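ABC transporter binding protein AcbH (Actinoplanes, PDB 3OO8) serves as the extracellular solute receptor of an ABC transporter, a class 2 solute-binding protein with an exclusive preference for beta-D-galactopyranose. Local coordinates at residues F45-L48 and M49-T53; G221-K224 and V225-W229; E231-A234 and Y235-K238; R373-V376 and P377-N381. The protein carries 2 engineered substitutions. All blocks are in the same frame, centred on the assembly; numbering follows the deposited sequence.

Contact 1: F45-L48 and M49-T53; sequences FASL and MQQAT
A chi1 of -172° carries the Phe45 ring along the helix toward Met49 one turn on, whose CG lies beside its backbone N, anti to the carbonyl carbon (chi1 -73°). Met49 CG sits over one face of the Phe45 ring, displaced toward the rim, 4.0 Å from the centroid. Two further bends in the methionine chain turn SD obliquely past the same ring, a Met-aromatic contact at 4.8 Å from the centroid, and lead the chain end back to Leu48, where Met49 CE lies 3.9 Å from Leu48 CG. The thioether is thus shared between an aromatic and an aliphatic neighbour. Beneath the side chains runs regular i to i+4 bonding, Met49 N to Phe45 O at 3.0 Å among them. The other flank is wet: one water links Ser47 OG to Gln51 NE2, the latter bond weak, and a second water donates to Gln50 OE1. Phe45 also meets Phe32 edge-to-face, while Met49 rests on Val60 and Val62, and Leu48 faces helices 312-322 and 325-332. Apolar on one flank and hydrated on the other, this is the amphipathic helix of a beta-alpha-beta unit, strand 30-34, helix 39-56 and strand 60-64.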
ATOM      1  N   PHE A  45       2.514  18.622   7.321  1.00 10.39           N
ATOM      2  CA  PHE A  45       2.051  18.187   8.641  1.00 10.69           C
ATOM      3  C   PHE A  45       2.049  19.349   9.611  1.00 11.48           C
ATOM      4  O   PHE A  45       1.164  19.445  10.475  1.00 11.12           O
ATOM      5  CB  PHE A  45       2.927  17.056   9.200  1.00 10.69           C
ATOM      6  CG  PHE A  45       2.362  16.461  10.462  1.00 11.18           C
ATOM      7  CD1 PHE A  45       1.208  15.702  10.399  1.00 10.97           C
ATOM      8  CD2 PHE A  45       3.015  16.582  11.677  1.00 11.05           C
ATOM      9  CE1 PHE A  45       0.626  15.171  11.550  1.00 13.89           C
ATOM     10  CE2 PHE A  45       2.438  16.044  12.834  1.00 14.38           C
ATOM     11  CZ  PHE A  45       1.252  15.327  12.754  1.00 15.63           C
ATOM     12  N   ALA A  46       3.054  20.207   9.523  1.00 13.37           N
ATOM     13  CA  ALA A  46       3.110  21.376  10.428  1.00 12.47           C
ATOM     14  C   ALA A  46       1.895  22.275  10.218  1.00 12.86           C
ATOM     15  O   ALA A  46       1.242  22.713  11.176  1.00 12.32           O
ATOM     16  CB  ALA A  46       4.386  22.162  10.220  1.00 11.80           C
ATOM     17  N   SER A  47       1.573  22.522   8.959  1.00 13.67           N
ATOM     18  CA  SER A  47       0.402  23.319   8.620  1.00 14.82           C
ATOM     19  C   SER A  47      -0.868  22.659   9.103  1.00 13.24           C
ATOM     20  O   SER A  47      -1.753  23.318   9.622  1.00 13.32           O
ATOM     21  CB  SER A  47       0.318  23.501   7.103  1.00 16.22           C
ATOM     22  OG  SER A  47      -0.772  24.329   6.767  1.00 21.85           O
ATOM     23  N   LEU A  48      -0.966  21.339   8.915  1.00 12.96           N
ATOM     24  CA  LEU A  48      -2.161  20.612   9.346  1.00 11.60           C
ATOM     25  C   LEU A  48      -2.373  20.745  10.833  1.00 11.05           C
ATOM     26  O   LEU A  48      -3.493  20.873  11.272  1.00 11.24           O
ATOM     27  CB  LEU A  48      -2.063  19.118   9.013  1.00 10.81           C
ATOM     28  CG  LEU A  48      -3.268  18.247   9.356  1.00 13.88           C
ATOM     29  CD1 LEU A  48      -4.459  18.664   8.509  1.00 15.08           C
ATOM     30  CD2 LEU A  48      -2.976  16.716   9.224  1.00 13.73           C
ATOM     31  N   MET A  49      -1.293  20.708  11.612  1.00 10.05           N
ATOM     32  CA  MET A  49      -1.493  20.776  13.060  1.00  8.54           C
ATOM     33  C   MET A  49      -1.942  22.191  13.472  1.00 11.10           C
ATOM     34  O   MET A  49      -2.706  22.339  14.433  1.00 12.02           O
ATOM     35  CB  MET A  49      -0.251  20.291  13.808  1.00 10.41           C
ATOM     36  CG  MET A  49      -0.080  18.753  13.717  1.00 10.29           C
ATOM     37  SD  MET A  49      -1.407  17.854  14.506  1.00 13.30           S
ATOM     38  CE  MET A  49      -2.380  17.359  13.061  1.00 14.25           C
ATOM     39  N   GLN A  50      -1.472  23.218  12.750  1.00 13.41           N
ATOM     40  CA  GLN A  50      -1.987  24.584  12.999  1.00 13.82           C
ATOM     41  C   GLN A  50      -3.498  24.602  12.763  1.00 14.72           C
ATOM     42  O   GLN A  50      -4.241  25.171  13.564  1.00 12.48           O
ATOM     43  CB  GLN A  50      -1.315  25.609  12.090  1.00 13.57           C
ATOM     44  CG  GLN A  50       0.186  25.679  12.286  1.00 15.84           C
ATOM     45  CD  GLN A  50       0.823  26.794  11.510  1.00 17.99           C
ATOM     46  OE1 GLN A  50       0.406  27.121  10.404  1.00 18.45           O
ATOM     47  NE2 GLN A  50       1.861  27.381  12.088  1.00 21.03           N
ATOM     48  N   GLN A  51      -3.968  23.965  11.685  1.00 13.67           N
ATOM     49  CA  GLN A  51      -5.399  23.914  11.388  1.00 13.32           C
ATOM     50  C   GLN A  51      -6.152  23.107  12.468  1.00 13.42           C
ATOM     51  O   GLN A  51      -7.255  23.481  12.888  1.00 14.62           O
ATOM     52  CB  GLN A  51      -5.662  23.409   9.965  1.00 14.79           C
ATOM     53  CG  GLN A  51      -5.063  24.297   8.857  1.00 17.05           C
ATOM     54  CD  GLN A  51      -5.736  24.024   7.500  1.00 21.73           C
ATOM     55  OE1 GLN A  51      -6.946  23.822   7.440  1.00 35.99           O
ATOM     56  NE2 GLN A  51      -4.976  24.075   6.437  1.00 27.73           N
ATOM     57  N   ALA A  52      -5.520  22.042  12.974  1.00 11.99           N
ATOM     58  CA  ALA A  52      -6.098  21.224  14.055  1.00 12.39           C
ATOM     59  C   ALA A  52      -6.286  22.035  15.320  1.00 12.86           C
ATOM     60  O   ALA A  52      -7.341  21.972  15.977  1.00 13.63           O
ATOM     61  CB  ALA A  52      -5.219  19.976  14.315  1.00 11.08           C
ATOM     62  N   THR A  53      -5.275  22.810  15.689  1.00 13.30           N
ATOM     63  CA  THR A  53      -5.436  23.679  16.853  1.00 11.72           C
ATOM     64  C   THR A  53      -6.530  24.728  16.639  1.00 13.42           C
ATOM     65  O   THR A  53      -7.381  24.947  17.496  1.00 10.80           O
ATOM     66  CB  THR A  53      -4.096  24.344  17.210  1.00 11.98           C
ATOM     67  OG1 THR A  53      -3.143  23.318  17.503  1.00 12.05           O
ATOM     68  CG2 THR A  53      -4.236  25.279  18.406  1.00 13.66           C
TER
HETATM   69  O   HOH W   1      -2.842  22.757   6.053  1.00 26.62           O
HETATM   70  O   HOH W   2      -2.301  26.654   8.878  1.00 30.57           O

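Contact 2: G221-K224 and V225-W229; sequences GVTK and VFDQW
Thr223 and Asp227 lie side by side one turn apart on the amphipathic helix 220-232, both side chains pointing the same way, and the aspartate shows how a carboxylate can fold back over its own helix. Its CB stands 3.4 Å from Thr223 O, the carbonyl that accepts the Asp227 N-H at 2.8 Å. CG, held beside the backbone N (chi1 -74°), remains close to that oxygen. At the tip the branches part: OD2 touches the methyl CG2 of Thr223 at 3.6 Å, whereas OD1 has a long, weak ion pair with Arg230. With an alanine at Asp227, the Thr223 methyl would probably lose its carboxylate neighbour and Arg230 its weak partner. The threonine hydroxyl is engaged elsewhere, bonded to Gln403 of helix 396-413. Toward that same helix, Phe226 lies alongside Val222; the valine's CG1, anti to its backbone N, reaches the ring at CE2, 3.9 Å away, and the ring continues onto Ile399 and Val402. Val225 covers a different flank, against Phe194 and Asn198 of helix 191-201. On the hydrated side a single water donates to both Lys224 O, at 2.7 Å, and Gln228 OE1, at 3.0 Å.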
ATOM      1  N   GLY A 221      -2.231 -23.160  -2.025  1.00 14.54           N
ATOM      2  CA  GLY A 221      -2.649 -21.858  -2.572  1.00 14.99           C
ATOM      3  C   GLY A 221      -1.451 -21.048  -3.045  1.00 12.80           C
ATOM      4  O   GLY A 221      -1.577 -20.213  -3.955  1.00 13.09           O
ATOM      5  N   VAL A 222      -0.314 -21.248  -2.379  1.00 10.94           N
ATOM      6  CA  VAL A 222       0.922 -20.572  -2.745  1.00 11.70           C
ATOM      7  C   VAL A 222       1.486 -21.156  -4.027  1.00 11.93           C
ATOM      8  O   VAL A 222       2.015 -20.435  -4.880  1.00 11.00           O
ATOM      9  CB  VAL A 222       1.948 -20.588  -1.593  1.00 11.88           C
ATOM     10  CG1 VAL A 222       3.251 -19.988  -2.039  1.00 11.06           C
ATOM     11  CG2 VAL A 222       1.411 -19.772  -0.443  1.00 14.59           C
ATOM     12  N   THR A 223       1.389 -22.473  -4.166  1.00 12.93           N
ATOM     13  CA  THR A 223       1.810 -23.111  -5.406  1.00 13.64           C
ATOM     14  C   THR A 223       1.000 -22.545  -6.558  1.00 12.40           C
ATOM     15  O   THR A 223       1.557 -22.263  -7.621  1.00 13.05           O
ATOM     16  CB  THR A 223       1.585 -24.643  -5.371  1.00 12.31           C
ATOM     17  OG1 THR A 223       2.078 -25.167  -4.126  1.00 15.36           O
ATOM     18  CG2 THR A 223       2.355 -25.293  -6.538  1.00 12.93           C
ATOM     19  N   LYS A 224      -0.282 -22.336  -6.336  1.00 12.41           N
ATOM     20  CA  LYS A 224      -1.163 -21.816  -7.384  1.00 13.37           C
ATOM     21  C   LYS A 224      -0.800 -20.405  -7.791  1.00 14.59           C
ATOM     22  O   LYS A 224      -0.917 -20.054  -8.978  1.00 15.16           O
ATOM     23  CB  LYS A 224      -2.613 -21.881  -6.958  1.00 16.85           C
ATOM     24  CG  LYS A 224      -3.222 -23.275  -6.946  1.00 22.10           C
ATOM     25  CD  LYS A 224      -4.663 -23.148  -6.531  1.00 29.92           C
ATOM     26  CE  LYS A 224      -4.770 -22.014  -5.522  1.00 31.82           C
ATOM     27  NZ  LYS A 224      -5.946 -22.087  -4.652  1.00 27.56           N
ATOM     28  N   VAL A 225      -0.393 -19.588  -6.819  1.00 12.29           N
ATOM     29  CA  VAL A 225       0.139 -18.253  -7.141  1.00 12.18           C
ATOM     30  C   VAL A 225       1.329 -18.310  -8.085  1.00 12.60           C
ATOM     31  O   VAL A 225       1.363 -17.629  -9.112  1.00 11.84           O
ATOM     32  CB  VAL A 225       0.492 -17.432  -5.880  1.00 13.03           C
ATOM     33  CG1 VAL A 225       1.289 -16.157  -6.260  1.00 13.38           C
ATOM     34  CG2 VAL A 225      -0.762 -17.086  -5.107  1.00 14.21           C
ATOM     35  N   PHE A 226       2.296 -19.150  -7.751  1.00 10.53           N
ATOM     36  CA  PHE A 226       3.503 -19.233  -8.562  1.00 11.62           C
ATOM     37  C   PHE A 226       3.253 -19.881  -9.925  1.00 12.05           C
ATOM     38  O   PHE A 226       3.893 -19.516 -10.938  1.00 14.19           O
ATOM     39  CB  PHE A 226       4.651 -19.878  -7.763  1.00 11.33           C
ATOM     40  CG  PHE A 226       5.316 -18.937  -6.755  1.00 11.00           C
ATOM     41  CD1 PHE A 226       6.131 -17.890  -7.174  1.00 12.36           C
ATOM     42  CD2 PHE A 226       5.138 -19.133  -5.385  1.00 12.71           C
ATOM     43  CE1 PHE A 226       6.737 -17.035  -6.249  1.00 13.84           C
ATOM     44  CE2 PHE A 226       5.761 -18.297  -4.456  1.00 12.58           C
ATOM     45  CZ  PHE A 226       6.544 -17.253  -4.878  1.00 15.48           C
ATOM     46  N   ASP A 227       2.334 -20.839  -9.956  1.00 13.75           N
ATOM     47  CA  ASP A 227       1.906 -21.468 -11.215  1.00 14.72           C
ATOM     48  C   ASP A 227       1.290 -20.423 -12.133  1.00 14.24           C
ATOM     49  O   ASP A 227       1.606 -20.386 -13.323  1.00 17.04           O
ATOM     50  CB  ASP A 227       0.974 -22.660 -10.981  1.00 13.97           C
ATOM     51  CG  ASP A 227       1.718 -23.884 -10.456  1.00 15.44           C
ATOM     52  OD1 ASP A 227       2.943 -23.979 -10.628  1.00 18.10           O
ATOM     53  OD2 ASP A 227       1.062 -24.775  -9.876  1.00 22.93           O
ATOM     54  N   GLN A 228       0.484 -19.519 -11.576  1.00 12.36           N
ATOM     55  CA  GLN A 228      -0.086 -18.446 -12.401  1.00 12.74           C
ATOM     56  C   GLN A 228       1.020 -17.515 -12.877  1.00 13.52           C
ATOM     57  O   GLN A 228       1.015 -17.020 -14.011  1.00 13.14           O
ATOM     58  CB  GLN A 228      -1.133 -17.639 -11.608  1.00 12.13           C
ATOM     59  CG  GLN A 228      -2.135 -16.893 -12.504  1.00 12.97           C
ATOM     60  CD  GLN A 228      -3.443 -17.651 -12.785  1.00 16.81           C
ATOM     61  OE1 GLN A 228      -3.753 -18.681 -12.167  1.00 18.63           O
ATOM     62  NE2 GLN A 228      -4.252 -17.095 -13.688  1.00 12.90           N
ATOM     63  N   TRP A 229       2.000 -17.283 -12.016  1.00 12.83           N
ATOM     64  CA  TRP A 229       3.085 -16.368 -12.355  1.00 12.61           C
ATOM     65  C   TRP A 229       3.946 -16.964 -13.476  1.00 13.92           C
ATOM     66  O   TRP A 229       4.526 -16.218 -14.282  1.00 15.38           O
ATOM     67  CB  TRP A 229       3.942 -16.084 -11.116  1.00 13.42           C
ATOM     68  CG  TRP A 229       4.765 -14.826 -11.170  1.00 11.85           C
ATOM     69  CD1 TRP A 229       5.273 -14.183 -12.299  1.00 13.87           C
ATOM     70  CD2 TRP A 229       5.276 -14.111 -10.050  1.00 11.96           C
ATOM     71  NE1 TRP A 229       6.020 -13.093 -11.919  1.00 14.40           N
ATOM     72  CE2 TRP A 229       6.036 -13.019 -10.544  1.00 12.65           C
ATOM     73  CE3 TRP A 229       5.131 -14.269  -8.659  1.00 15.77           C
ATOM     74  CZ2 TRP A 229       6.667 -12.100  -9.698  1.00 14.72           C
ATOM     75  CZ3 TRP A 229       5.768 -13.350  -7.805  1.00 13.61           C
ATOM     76  CH2 TRP A 229       6.503 -12.264  -8.327  1.00 12.97           C
TER
HETATM   77  O   HOH W   3      -2.658 -21.111 -10.772  1.00 27.62           O

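Contact 3: E231-A234 and Y235-K238; sequences ELAA and YQQK
Between Leu232 and Tyr235 the backbone tightens into a beta turn as helix 220-232 gives way to a loop, with Ala233 and Ala234 at its corners, both still in helical torsions. Tyr235 N closes it, donating to Leu232 O at 2.9 Å from well above the carbonyl plane. A weak bond of the same i to i+3 spacing joins Gln236 N to Ala233 O, and from Gln236 onward the chain is extended; the backbones of Tyr235 and Gln237 bond to Leu180 of strand 178-181. The helix end is thus tied to the sheet. Tyr235 folds back, its CG beside the backbone N (chi1 -48°), placing the ring over the preceding residue. Ala234 CB stands almost above the ring centre, 3.9 Å from the centroid, as a CH-pi contact. The hydroxyl reaches Arg170 of helix 162-174 and also a water that donates to Glu231 OE2, while Glu231 OE1 receives the indole N-H of Trp162. Gln236 lies across Leu232, its NE2 merely resting 3.8 Å from Leu232 CD2. Gln236 OE1 turns toward Ala233 and fixes the amide by accepting a hydrogen bond from Trp229 NE1. One water spans the turn, donating to Ala233 O and Gln236 O, each at 2.9 Å.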
ATOM      1  N   GLU A 231       2.887 -18.396 -16.014  1.00 15.55           N
ATOM      2  CA  GLU A 231       2.243 -17.923 -17.240  1.00 17.68           C
ATOM      3  C   GLU A 231       2.534 -16.444 -17.475  1.00 18.52           C
ATOM      4  O   GLU A 231       2.985 -16.034 -18.557  1.00 18.90           O
ATOM      5  CB  GLU A 231       0.739 -18.147 -17.238  1.00 17.83           C
ATOM      6  CG  GLU A 231       0.128 -17.513 -18.477  1.00 16.70           C
ATOM      7  CD  GLU A 231      -1.327 -17.823 -18.706  1.00 22.56           C
ATOM      8  OE1 GLU A 231      -2.055 -18.111 -17.727  1.00 20.35           O
ATOM      9  OE2 GLU A 231      -1.740 -17.749 -19.881  1.00 21.55           O
ATOM     10  N   LEU A 232       2.296 -15.641 -16.441  1.00 15.43           N
ATOM     11  CA  LEU A 232       2.510 -14.197 -16.507  1.00 14.56           C
ATOM     12  C   LEU A 232       3.922 -13.824 -16.969  1.00 16.85           C
ATOM     13  O   LEU A 232       4.088 -12.868 -17.733  1.00 14.33           O
ATOM     14  CB  LEU A 232       2.228 -13.552 -15.127  1.00 14.31           C
ATOM     15  CG  LEU A 232       2.328 -12.018 -15.038  1.00 16.58           C
ATOM     16  CD1 LEU A 232       1.318 -11.282 -15.894  1.00 17.51           C
ATOM     17  CD2 LEU A 232       2.245 -11.561 -13.583  1.00 16.32           C
ATOM     18  N   ALA A 233       4.914 -14.555 -16.467  1.00 15.05           N
ATOM     19  CA  ALA A 233       6.321 -14.257 -16.711  1.00 17.46           C
ATOM     20  C   ALA A 233       6.676 -14.331 -18.187  1.00 16.45           C
ATOM     21  O   ALA A 233       7.660 -13.698 -18.604  1.00 17.46           O
ATOM     22  CB  ALA A 233       7.212 -15.192 -15.890  1.00 19.68           C
ATOM     23  N   ALA A 234       5.886 -15.072 -18.960  1.00 17.61           N
ATOM     24  CA  ALA A 234       6.099 -15.118 -20.425  1.00 15.96           C
ATOM     25  C   ALA A 234       5.971 -13.721 -21.038  1.00 19.54           C
ATOM     26  O   ALA A 234       6.489 -13.467 -22.140  1.00 18.97           O
ATOM     27  CB  ALA A 234       5.094 -16.052 -21.079  1.00 16.89           C
ATOM     28  N   TYR A 235       5.225 -12.843 -20.372  1.00 16.56           N
ATOM     29  CA  TYR A 235       4.925 -11.510 -20.896  1.00 15.52           C
ATOM     30  C   TYR A 235       5.603 -10.388 -20.137  1.00 15.76           C
ATOM     31  O   TYR A 235       5.364  -9.221 -20.429  1.00 15.97           O
ATOM     32  CB  TYR A 235       3.415 -11.280 -20.986  1.00 17.22           C
ATOM     33  CG  TYR A 235       2.791 -12.466 -21.668  1.00 16.95           C
ATOM     34  CD1 TYR A 235       3.001 -12.687 -23.017  1.00 13.94           C
ATOM     35  CD2 TYR A 235       2.080 -13.416 -20.948  1.00 19.70           C
ATOM     36  CE1 TYR A 235       2.492 -13.806 -23.646  1.00 14.63           C
ATOM     37  CE2 TYR A 235       1.550 -14.526 -21.568  1.00 19.13           C
ATOM     38  CZ  TYR A 235       1.754 -14.717 -22.928  1.00 18.44           C
ATOM     39  OH  TYR A 235       1.246 -15.832 -23.566  1.00 17.22           O
ATOM     40  N   GLN A 236       6.454 -10.754 -19.183  1.00 14.57           N
ATOM     41  CA  GLN A 236       7.211  -9.778 -18.424  1.00 14.59           C
ATOM     42  C   GLN A 236       8.592  -9.524 -19.007  1.00 16.19           C
ATOM     43  O   GLN A 236       9.293 -10.450 -19.430  1.00 16.62           O
ATOM     44  CB  GLN A 236       7.366 -10.204 -16.958  1.00 14.96           C
ATOM     45  CG  GLN A 236       6.024 -10.256 -16.209  1.00 15.15           C
ATOM     46  CD  GLN A 236       6.173 -10.620 -14.752  1.00 16.21           C
ATOM     47  OE1 GLN A 236       6.826 -11.615 -14.410  1.00 16.46           O
ATOM     48  NE2 GLN A 236       5.575  -9.802 -13.869  1.00 14.36           N
ATOM     49  N   GLN A 237       8.993  -8.266 -18.962  1.00 16.45           N
ATOM     50  CA  GLN A 237      10.276  -7.848 -19.524  1.00 16.99           C
ATOM     51  C   GLN A 237      11.452  -8.719 -19.054  1.00 19.95           C
ATOM     52  O   GLN A 237      11.580  -9.029 -17.873  1.00 17.29           O
ATOM     53  CB  GLN A 237      10.535  -6.425 -19.095  1.00 16.99           C
ATOM     54  CG  GLN A 237      11.611  -5.739 -19.909  1.00 16.33           C
ATOM     55  CD  GLN A 237      11.751  -4.285 -19.525  1.00 20.83           C
ATOM     56  OE1 GLN A 237      11.187  -3.832 -18.532  1.00 16.84           O
ATOM     57  NE2 GLN A 237      12.486  -3.527 -20.331  1.00 21.92           N
ATOM     58  N   LYS A 238      12.326  -9.116 -19.984  1.00 20.43           N
ATOM     59  CA  LYS A 238      13.501  -9.912 -19.615  1.00 19.69           C
ATOM     60  C   LYS A 238      14.560  -9.093 -18.882  1.00 20.42           C
ATOM     61  O   LYS A 238      14.545  -7.872 -18.910  1.00 21.01           O
ATOM     62  CB  LYS A 238      14.096 -10.584 -20.864  1.00 18.54           C
ATOM     63  CG  LYS A 238      13.173 -11.689 -21.412  1.00 27.89           C
ATOM     64  CD  LYS A 238      13.733 -12.410 -22.657  1.00 38.56           C
ATOM     65  CE  LYS A 238      15.037 -13.148 -22.352  1.00 44.97           C
ATOM     66  NZ  LYS A 238      15.663 -13.683 -23.596  1.00 50.37           N
TER
HETATM   67  O   HOH W   4       0.519 -17.989 -21.994  1.00 35.06           O
HETATM   68  O   HOH W   5      10.416 -12.972 -18.601  1.00 26.96           O

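Contact 4: R373-V376 and P377-N381; sequences RDTV and PDMAN
Thr375 and Val376 press against the first turn of helix 377-392, and the tight part of the contact gathers around them. Thr375 OG1, anti to its backbone N (chi1 -168°), comes 3.5 Å from Met379 CB, and its methyl CG2 lies 3.8 Å from Ala380 CB. The hydroxyl has its polar partner outside, Met211 O, so the residue joins the new helix to the end of helix 204-212. A valine in its place would probably leave Met211 O without its hydroxyl mate and loosen the tie to helix 204-212. The step into proline is also close, Val376 CB lying 3.5 Å from Pro377 CD, short for two carbons, as the valine-proline linkage brings them together. Val376 occupies the N-cap position, between the short helix 371-374 and the long one, with Pro377 as the first helical residue. Here the valine side chain offers no polar cap; its carbonyl opens the helical bonding, taking Ala380 N at 3.1 Å and Met379 N more weakly. Val376 CG2 also packs on Met379 CB, 3.9 Å away, and both residues continue onto Ile413 of helix 396-413. The looser side is at Asp378, an exposed residue whose CB stands 4.3 Å from Val376 CG2. Before the break, on helix 371-374, the galactose-binding Arg373 points away from the new helix, its guanidinium held by a salt bridge to Asp301 and a cation-pi contact with Phe89.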
ATOM      1  N   ARG A 373       4.438  -4.346   4.782  1.00  9.97           N
ATOM      2  CA  ARG A 373       3.683  -3.864   5.936  1.00 10.25           C
ATOM      3  C   ARG A 373       2.706  -4.903   6.436  1.00 13.39           C
ATOM      4  O   ARG A 373       2.301  -4.848   7.604  1.00 12.90           O
ATOM      5  CB  ARG A 373       2.927  -2.575   5.568  1.00 11.21           C
ATOM      6  CG  ARG A 373       3.847  -1.412   5.286  1.00 11.98           C
ATOM      7  CD  ARG A 373       3.021  -0.173   4.962  1.00 17.19           C
ATOM      8  NE  ARG A 373       3.856   1.029   4.895  1.00 23.92           N
ATOM      9  CZ  ARG A 373       3.358   2.269   4.854  1.00 21.43           C
ATOM     10  NH1 ARG A 373       2.054   2.439   4.888  1.00 12.33           N
ATOM     11  NH2 ARG A 373       4.159   3.331   4.818  1.00 21.86           N
ATOM     12  N   ASP A 374       2.332  -5.874   5.600  1.00 11.06           N
ATOM     13  CA  ASP A 374       1.359  -6.873   6.069  1.00  9.20           C
ATOM     14  C   ASP A 374       1.978  -8.056   6.818  1.00 10.05           C
ATOM     15  O   ASP A 374       1.269  -8.788   7.521  1.00 11.51           O
ATOM     16  CB  ASP A 374       0.479  -7.396   4.917  1.00  8.50           C
ATOM     17  CG  ASP A 374      -0.654  -6.438   4.568  1.00 12.28           C
ATOM     18  OD1 ASP A 374      -1.283  -5.917   5.526  1.00 13.04           O
ATOM     19  OD2 ASP A 374      -0.935  -6.306   3.361  1.00 12.27           O
ATOM     20  N   THR A 375       3.269  -8.271   6.624  1.00 11.24           N
ATOM     21  CA  THR A 375       3.981  -9.318   7.363  1.00 13.86           C
ATOM     22  C   THR A 375       5.101  -8.647   8.143  1.00 16.91           C
ATOM     23  O   THR A 375       5.263  -7.415   8.101  1.00 15.98           O
ATOM     24  CB  THR A 375       4.518 -10.452   6.431  1.00 13.36           C
ATOM     25  OG1 THR A 375       4.939 -11.566   7.237  1.00 15.21           O
ATOM     26  CG2 THR A 375       5.678  -9.979   5.555  1.00 15.05           C
ATOM     27  N   VAL A 376       5.868  -9.425   8.900  1.00 18.74           N
ATOM     28  CA  VAL A 376       7.006  -8.803   9.562  1.00 18.87           C
ATOM     29  C   VAL A 376       8.165  -8.551   8.613  1.00 18.81           C
ATOM     30  O   VAL A 376       8.347  -9.255   7.616  1.00 16.70           O
ATOM     31  CB  VAL A 376       7.485  -9.565  10.806  1.00 23.03           C
ATOM     32  CG1 VAL A 376       6.302  -9.961  11.685  1.00 25.28           C
ATOM     33  CG2 VAL A 376       8.266 -10.778  10.402  1.00 21.04           C
ATOM     34  N   PRO A 377       8.972  -7.525   8.904  1.00 17.77           N
ATOM     35  CA  PRO A 377      10.045  -7.192   7.986  1.00 19.55           C
ATOM     36  C   PRO A 377      10.965  -8.341   7.588  1.00 18.34           C
ATOM     37  O   PRO A 377      11.336  -8.452   6.415  1.00 17.62           O
ATOM     38  CB  PRO A 377      10.796  -6.092   8.733  1.00 19.57           C
ATOM     39  CG  PRO A 377       9.683  -5.384   9.474  1.00 23.75           C
ATOM     40  CD  PRO A 377       8.772  -6.479   9.933  1.00 20.71           C
ATOM     41  N   ASP A 378      11.383  -9.147   8.558  1.00 18.90           N
ATOM     42  CA  ASP A 378      12.252 -10.289   8.308  1.00 17.04           C
ATOM     43  C   ASP A 378      11.604 -11.241   7.280  1.00 16.32           C
ATOM     44  O   ASP A 378      12.315 -11.823   6.441  1.00 15.22           O
ATOM     45  CB  ASP A 378      12.516 -11.067   9.606  1.00 18.63           C
ATOM     46  CG  ASP A 378      13.624 -10.455  10.473  1.00 22.07           C
ATOM     47  OD1 ASP A 378      14.287  -9.482  10.070  1.00 24.13           O
ATOM     48  OD2 ASP A 378      13.792 -10.978  11.591  1.00 29.46           O
ATOM     49  N   MET A 379      10.282 -11.402   7.346  1.00 13.23           N
ATOM     50  CA  MET A 379       9.581 -12.334   6.426  1.00 12.29           C
ATOM     51  C   MET A 379       9.514 -11.739   5.025  1.00 13.98           C
ATOM     52  O   MET A 379       9.830 -12.401   4.045  1.00 12.75           O
ATOM     53  CB  MET A 379       8.191 -12.699   6.957  1.00 12.35           C
ATOM     54  CG  MET A 379       7.501 -13.868   6.190  1.00 12.40           C
ATOM     55  SD  MET A 379       8.407 -15.439   6.268  1.00 14.43           S
ATOM     56  CE  MET A 379       8.873 -15.731   4.547  1.00 14.13           C
ATOM     57  N   ALA A 380       9.104 -10.475   4.914  1.00 14.33           N
ATOM     58  CA  ALA A 380       9.161  -9.833   3.592  1.00 12.06           C
ATOM     59  C   ALA A 380      10.550  -9.821   2.978  1.00 13.83           C
ATOM     60  O   ALA A 380      10.694 -10.027   1.766  1.00 14.13           O
ATOM     61  CB  ALA A 380       8.605  -8.411   3.679  1.00 15.26           C
ATOM     62  N   ASN A 381      11.570  -9.555   3.792  1.00 13.06           N
ATOM     63  CA  ASN A 381      12.941  -9.515   3.248  1.00 13.61           C
ATOM     64  C   ASN A 381      13.386 -10.888   2.766  1.00 11.21           C
ATOM     65  O   ASN A 381      14.066 -11.009   1.732  1.00 14.90           O
ATOM     66  CB  ASN A 381      13.938  -8.974   4.273  1.00 16.85           C
ATOM     67  CG  ASN A 381      13.774  -7.487   4.487  1.00 21.93           C
ATOM     68  OD1 ASN A 381      13.313  -6.769   3.595  1.00 28.85           O
ATOM     69  ND2 ASN A 381      14.120  -7.015   5.684  1.00 27.95           N
TER

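How the contacts relate
All four contacts are local, yet each takes its chemistry from its place in the fold. Contacts 1 and 2 are mid-helix, each with an apolar flank turned inward and a hydrated one outward; they lie on opposite sides of the chain's centre, about 46 Å apart between centres. Contact 1 buries an aromatic-sulfur pair, contact 2 a valine-phenylalanine pair. Contacts 2 and 3 share helix 220-232 and touch. Contact 3 marks the helix's exit, contact 4 a helix's entry, where one valine carbonyl begins the bonding that runs uninterrupted through contacts 1 and 2. Contact 4 lies nearest the chain's centre and alone contains a galactose-binding residue.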